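Long-range contact in 1,3-alpha-isomaltosidase (Kribbella flavida DSM 17836, PDB 5X3I), which hydrolyses the alpha-1,3-glucosidic linkages of a cyclic tetrasaccharide made from starch, releasing isomaltose inside the cell: residues A[37-49]-A[135-147]. The protein carries 1 engineered substitution. Residues are numbered along the deposited sequence; the frame is centred on the assembly and turned at random.
Sequences PDQRVPVLPLAGE and EWFEVSPAVWTAD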
loop_
_atom_site.group_PDB
_atom_site.type_symbol
_atom_site.label_atom_id
_atom_site.label_comp_id
_atom_site.label_asym_id
_atom_site.label_seq_id
_atom_site.Cartn_x
_atom_site.Cartn_y
_atom_site.Cartn_z
ATOM N N PRO A 37 24.105 3.046 -9.599
ATOM C CA PRO A 37 25.359 3.107 -10.361
ATOM C C PRO A 37 26.540 2.401 -9.701
ATOM O O PRO A 37 27.566 2.233 -10.340
ATOM C CB PRO A 37 25.629 4.614 -10.470
ATOM C CG PRO A 37 24.843 5.226 -9.381
ATOM C CD PRO A 37 23.612 4.396 -9.277
ATOM N N ASP A 38 26.430 2.059 -8.426
ATOM C CA ASP A 38 27.538 1.432 -7.711
ATOM C C ASP A 38 27.492 -0.101 -7.672
ATOM O O ASP A 38 28.290 -0.722 -6.978
ATOM C CB ASP A 38 27.603 1.978 -6.281
ATOM C CG ASP A 38 26.364 1.657 -5.474
ATOM O OD1 ASP A 38 25.342 1.272 -6.069
ATOM O OD2 ASP A 38 26.410 1.793 -4.242
ATOM N N GLN A 39 26.545 -0.717 -8.367
ATOM C CA GLN A 39 26.291 -2.135 -8.120
ATOM C C GLN A 39 26.618 -3.094 -9.259
ATOM O O GLN A 39 27.049 -2.701 -10.335
ATOM C CB GLN A 39 24.824 -2.347 -7.727
ATOM C CG GLN A 39 23.838 -2.392 -8.882
ATOM C CD GLN A 39 22.440 -2.795 -8.424
ATOM O OE1 GLN A 39 21.670 -1.966 -7.940
ATOM N NE2 GLN A 39 22.119 -4.078 -8.557
ATOM N N ARG A 40 26.387 -4.367 -8.978
ATOM C CA ARG A 40 26.548 -5.445 -9.937
ATOM C C ARG A 40 25.197 -5.790 -10.556
ATOM O O ARG A 40 24.237 -6.081 -9.835
ATOM C CB ARG A 40 27.164 -6.659 -9.239
ATOM C CG ARG A 40 27.303 -7.871 -10.105
ATOM C CD ARG A 40 28.132 -8.923 -9.429
ATOM N NE ARG A 40 27.402 -9.670 -8.413
ATOM C CZ ARG A 40 27.850 -9.884 -7.182
ATOM N NH1 ARG A 40 29.016 -9.390 -6.803
ATOM N NH2 ARG A 40 27.132 -10.589 -6.329
ATOM N N VAL A 41 25.103 -5.684 -11.878
ATOM C CA VAL A 41 23.869 -5.987 -12.601
ATOM C C VAL A 41 24.004 -7.135 -13.598
ATOM O O VAL A 41 24.765 -7.027 -14.553
ATOM C CB VAL A 41 23.359 -4.766 -13.359
ATOM C CG1 VAL A 41 22.016 -5.068 -13.984
ATOM C CG2 VAL A 41 23.265 -3.567 -12.428
ATOM N N PRO A 42 23.270 -8.236 -13.393
ATOM C CA PRO A 42 22.434 -8.538 -12.233
ATOM C C PRO A 42 23.295 -8.915 -11.050
ATOM O O PRO A 42 24.475 -9.212 -11.223
ATOM C CB PRO A 42 21.593 -9.723 -12.700
ATOM C CG PRO A 42 22.434 -10.383 -13.718
ATOM C CD PRO A 42 23.151 -9.276 -14.426
ATOM N N VAL A 43 22.713 -8.880 -9.861
ATOM C CA VAL A 43 23.429 -9.258 -8.665
ATOM C C VAL A 43 23.760 -10.745 -8.714
ATOM O O VAL A 43 24.846 -11.149 -8.326
ATOM C CB VAL A 43 22.618 -8.935 -7.404
ATOM C CG1 VAL A 43 23.392 -9.320 -6.168
ATOM C CG2 VAL A 43 22.266 -7.456 -7.375
ATOM N N LEU A 44 22.821 -11.545 -9.211
ATOM C CA LEU A 44 23.020 -12.984 -9.358
ATOM C C LEU A 44 22.867 -13.406 -10.822
ATOM O O LEU A 44 21.788 -13.786 -11.255
ATOM C CB LEU A 44 22.033 -13.757 -8.481
ATOM C CG LEU A 44 22.128 -15.285 -8.496
ATOM C CD1 LEU A 44 23.465 -15.736 -7.971
ATOM C CD2 LEU A 44 20.998 -15.899 -7.675
ATOM N N PRO A 45 23.956 -13.337 -11.592
ATOM C CA PRO A 45 23.890 -13.674 -13.018
ATOM C C PRO A 45 23.746 -15.168 -13.237
ATOM O O PRO A 45 24.251 -15.947 -12.433
ATOM C CB PRO A 45 25.234 -13.180 -13.566
ATOM C CG PRO A 45 25.858 -12.394 -12.458
ATOM C CD PRO A 45 25.309 -12.936 -11.192
ATOM N N LEU A 46 23.054 -15.562 -14.297
ATOM C CA LEU A 46 23.049 -16.961 -14.700
ATOM C C LEU A 46 24.406 -17.301 -15.298
ATOM O O LEU A 46 25.066 -16.435 -15.868
ATOM C CB LEU A 46 21.938 -17.244 -15.710
ATOM C CG LEU A 46 20.507 -17.007 -15.224
ATOM C CD1 LEU A 46 19.503 -17.398 -16.293
ATOM C CD2 LEU A 46 20.254 -17.781 -13.953
ATOM N N ALA A 47 24.832 -18.548 -15.149
ATOM C CA ALA A 47 26.023 -19.015 -15.848
ATOM C C ALA A 47 25.840 -18.777 -17.338
ATOM O O ALA A 47 24.822 -19.151 -17.909
ATOM C CB ALA A 47 26.278 -20.487 -15.562
ATOM N N GLY A 48 26.810 -18.121 -17.959
ATOM C CA GLY A 48 26.709 -17.808 -19.371
ATOM C C GLY A 48 26.334 -16.365 -19.632
ATOM O O GLY A 48 26.545 -15.856 -20.727
ATOM N N GLU A 49 25.778 -15.705 -18.621
ATOM C CA GLU A 49 25.414 -14.301 -18.724
ATOM C C GLU A 49 26.603 -13.416 -18.420
ATOM O O GLU A 49 27.385 -13.711 -17.523
ATOM C CB GLU A 49 24.274 -13.951 -17.762
ATOM C CG GLU A 49 22.889 -14.361 -18.216
ATOM C CD GLU A 49 21.798 -13.778 -17.328
ATOM O OE1 GLU A 49 20.657 -13.633 -17.814
ATOM O OE2 GLU A 49 22.080 -13.467 -16.149
ATOM N N GLU A 135 37.979 -3.413 -1.775
ATOM C CA GLU A 135 38.128 -4.724 -1.169
ATOM C C GLU A 135 37.867 -5.799 -2.214
ATOM O O GLU A 135 37.595 -5.493 -3.373
ATOM C CB GLU A 135 37.174 -4.882 0.011
ATOM C CG GLU A 135 35.731 -4.580 -0.336
ATOM C CD GLU A 135 34.812 -4.686 0.860
ATOM O OE1 GLU A 135 34.576 -5.818 1.330
ATOM O OE2 GLU A 135 34.331 -3.634 1.332
ATOM N N TRP A 136 37.952 -7.058 -1.805
ATOM C CA TRP A 136 37.659 -8.157 -2.714
ATOM C C TRP A 136 36.171 -8.478 -2.719
ATOM O O TRP A 136 35.557 -8.647 -1.666
ATOM C CB TRP A 136 38.461 -9.407 -2.341
ATOM C CG TRP A 136 39.891 -9.373 -2.797
ATOM C CD1 TRP A 136 41.001 -9.285 -2.009
ATOM C CD2 TRP A 136 40.362 -9.425 -4.149
ATOM N NE1 TRP A 136 42.132 -9.281 -2.786
ATOM C CE2 TRP A 136 41.768 -9.366 -4.103
ATOM C CE3 TRP A 136 39.731 -9.518 -5.392
ATOM C CZ2 TRP A 136 42.553 -9.394 -5.253
ATOM C CZ3 TRP A 136 40.513 -9.546 -6.532
ATOM C CH2 TRP A 136 41.908 -9.483 -6.454
ATOM N N PHE A 137 35.598 -8.547 -3.914
ATOM C CA PHE A 137 34.223 -8.989 -4.090
ATOM C C PHE A 137 34.221 -10.324 -4.822
ATOM O O PHE A 137 35.128 -10.610 -5.600
ATOM C CB PHE A 137 33.403 -7.963 -4.874
ATOM C CG PHE A 137 33.464 -6.574 -4.314
ATOM C CD1 PHE A 137 34.231 -5.600 -4.929
ATOM C CD2 PHE A 137 32.747 -6.236 -3.180
ATOM C CE1 PHE A 137 34.287 -4.316 -4.422
ATOM C CE2 PHE A 137 32.800 -4.953 -2.664
ATOM C CZ PHE A 137 33.569 -3.993 -3.286
ATOM N N GLU A 138 33.208 -11.142 -4.568
ATOM C CA GLU A 138 33.077 -12.406 -5.273
ATOM C C GLU A 138 31.668 -12.585 -5.809
ATOM O O GLU A 138 30.692 -12.226 -5.157
ATOM C CB GLU A 138 33.444 -13.577 -4.359
ATOM C CG GLU A 138 33.455 -14.921 -5.070
ATOM C CD GLU A 138 33.971 -16.046 -4.201
ATOM O OE1 GLU A 138 34.183 -17.154 -4.736
ATOM O OE2 GLU A 138 34.166 -15.826 -2.987
ATOM N N VAL A 139 31.570 -13.137 -7.011
ATOM C CA VAL A 139 30.279 -13.474 -7.578
ATOM C C VAL A 139 30.318 -14.883 -8.171
ATOM O O VAL A 139 31.242 -15.240 -8.899
ATOM C CB VAL A 139 29.855 -12.447 -8.639
ATOM C CG1 VAL A 139 30.915 -12.314 -9.724
ATOM C CG2 VAL A 139 28.498 -12.803 -9.220
ATOM N N SER A 140 29.331 -15.688 -7.798
ATOM C CA SER A 140 29.184 -17.052 -8.274
ATOM C C SER A 140 27.951 -17.193 -9.156
ATOM O O SER A 140 26.841 -16.914 -8.709
ATOM C CB SER A 140 29.092 -18.020 -7.097
ATOM O OG SER A 140 30.177 -17.852 -6.205
ATOM N N PRO A 141 28.135 -17.632 -10.408
ATOM C CA PRO A 141 27.032 -17.813 -11.357
ATOM C C PRO A 141 26.050 -18.891 -10.915
ATOM O O PRO A 141 26.444 -19.835 -10.241
ATOM C CB PRO A 141 27.743 -18.227 -12.645
ATOM C CG PRO A 141 28.997 -18.872 -12.179
ATOM C CD PRO A 141 29.417 -18.103 -10.958
ATOM N N ALA A 142 24.788 -18.747 -11.296
ATOM C CA ALA A 142 23.755 -19.684 -10.874
ATOM C C ALA A 142 23.089 -20.363 -12.058
ATOM O O ALA A 142 23.134 -19.866 -13.176
ATOM C CB ALA A 142 22.707 -18.975 -10.023
ATOM N N VAL A 143 22.471 -21.508 -11.805
ATOM C CA VAL A 143 21.773 -22.238 -12.849
ATOM C C VAL A 143 20.452 -22.815 -12.366
ATOM O O VAL A 143 20.301 -23.160 -11.197
ATOM C CB VAL A 143 22.627 -23.408 -13.406
ATOM C CG1 VAL A 143 23.941 -22.902 -13.992
ATOM C CG2 VAL A 143 22.872 -24.451 -12.330
ATOM N N TRP A 144 19.515 -22.945 -13.293
ATOM C CA TRP A 144 18.245 -23.595 -13.029
ATOM C C TRP A 144 18.335 -25.093 -13.290
ATOM O O TRP A 144 18.754 -25.520 -14.360
ATOM C CB TRP A 144 17.142 -22.991 -13.893
ATOM C CG TRP A 144 16.702 -21.621 -13.480
ATOM C CD1 TRP A 144 17.030 -20.446 -14.076
ATOM C CD2 TRP A 144 15.841 -21.290 -12.381
ATOM N NE1 TRP A 144 16.422 -19.398 -13.425
ATOM C CE2 TRP A 144 15.690 -19.890 -12.377
ATOM C CE3 TRP A 144 15.184 -22.041 -11.402
ATOM C CZ2 TRP A 144 14.908 -19.224 -11.433
ATOM C CZ3 TRP A 144 14.415 -21.382 -10.465
ATOM C CH2 TRP A 144 14.282 -19.984 -10.487
ATOM N N THR A 145 17.915 -25.882 -12.313
ATOM C CA THR A 145 17.972 -27.333 -12.408
ATOM C C THR A 145 16.752 -27.953 -11.758
ATOM O O THR A 145 16.177 -27.370 -10.839
ATOM C CB THR A 145 19.231 -27.889 -11.723
ATOM O OG1 THR A 145 19.186 -29.316 -11.724
ATOM C CG2 THR A 145 19.321 -27.401 -10.285
ATOM N N ALA A 146 16.366 -29.138 -12.220
ATOM C CA ALA A 146 15.320 -29.907 -11.552
ATOM C C ALA A 146 15.904 -30.844 -10.503
ATOM O O ALA A 146 15.165 -31.457 -9.742
ATOM C CB ALA A 146 14.507 -30.687 -12.558
ATOM N N ASP A 147 17.230 -30.948 -10.458
ATOM C CA ASP A 147 17.903 -31.794 -9.477
ATOM C C ASP A 147 18.196 -31.031 -8.179
ATOM O O ASP A 147 18.858 -29.997 -8.205
ATOM C CB ASP A 147 19.219 -32.348 -10.041
ATOM C CG ASP A 147 19.039 -33.065 -11.371
ATOM O OD1 ASP A 147 18.423 -34.141 -11.378
ATOM O OD2 ASP A 147 19.521 -32.558 -12.404
#
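V139 lays its branched end over one face of the R40 guanidinium, with CB 3.5 Å above the plane and over its centre, and V139 CG2 comes within 3.4 Å of R40 NE. R40 reaches this place with CG anti to its own backbone nitrogen (chi1 176°) and a bend at chi3 that turns the flat group back toward its own loop. There NE and NH2 grip V43 O side-on, at 3.0 Å from R40 NE, and the acceptor lies in the guanidinium plane. NH1 is hydrogen-bonded to Y121 OH, and the apolar V139 can lie over the face. A leucine in place of R40 would probably leave V43 O without both donors and Y121 OH without this hydrogen-bond partner, freeing the loop around V43 to shift.

V139 CG2 also meets P45 CD at 3.8 Å. Beyond it a single beta bridge pairs L46 with A142: A142 N donates to P45 O, in the carbonyl plane, and A47 N donates to A142 O at 2.9 Å. Proline suits position 45, since the NH it lacks is not used in this bridge. The small A142 lets L44 CD1 rest against its CB (3.9 Å), and A47 CB fits between P141 CB and V143 CG1. L46 CD2 approaches W144 CD1 obliquely.

This is structural packing between the N-terminal and galactose mutarotase-like domains, away from the active-site residues. It ties the loop after edge strand 40-41 to the link between strands 130-139 and 143-145, which belong to two further sheets; L165 of strand 159-167 touches L44, L46, A142 and W144.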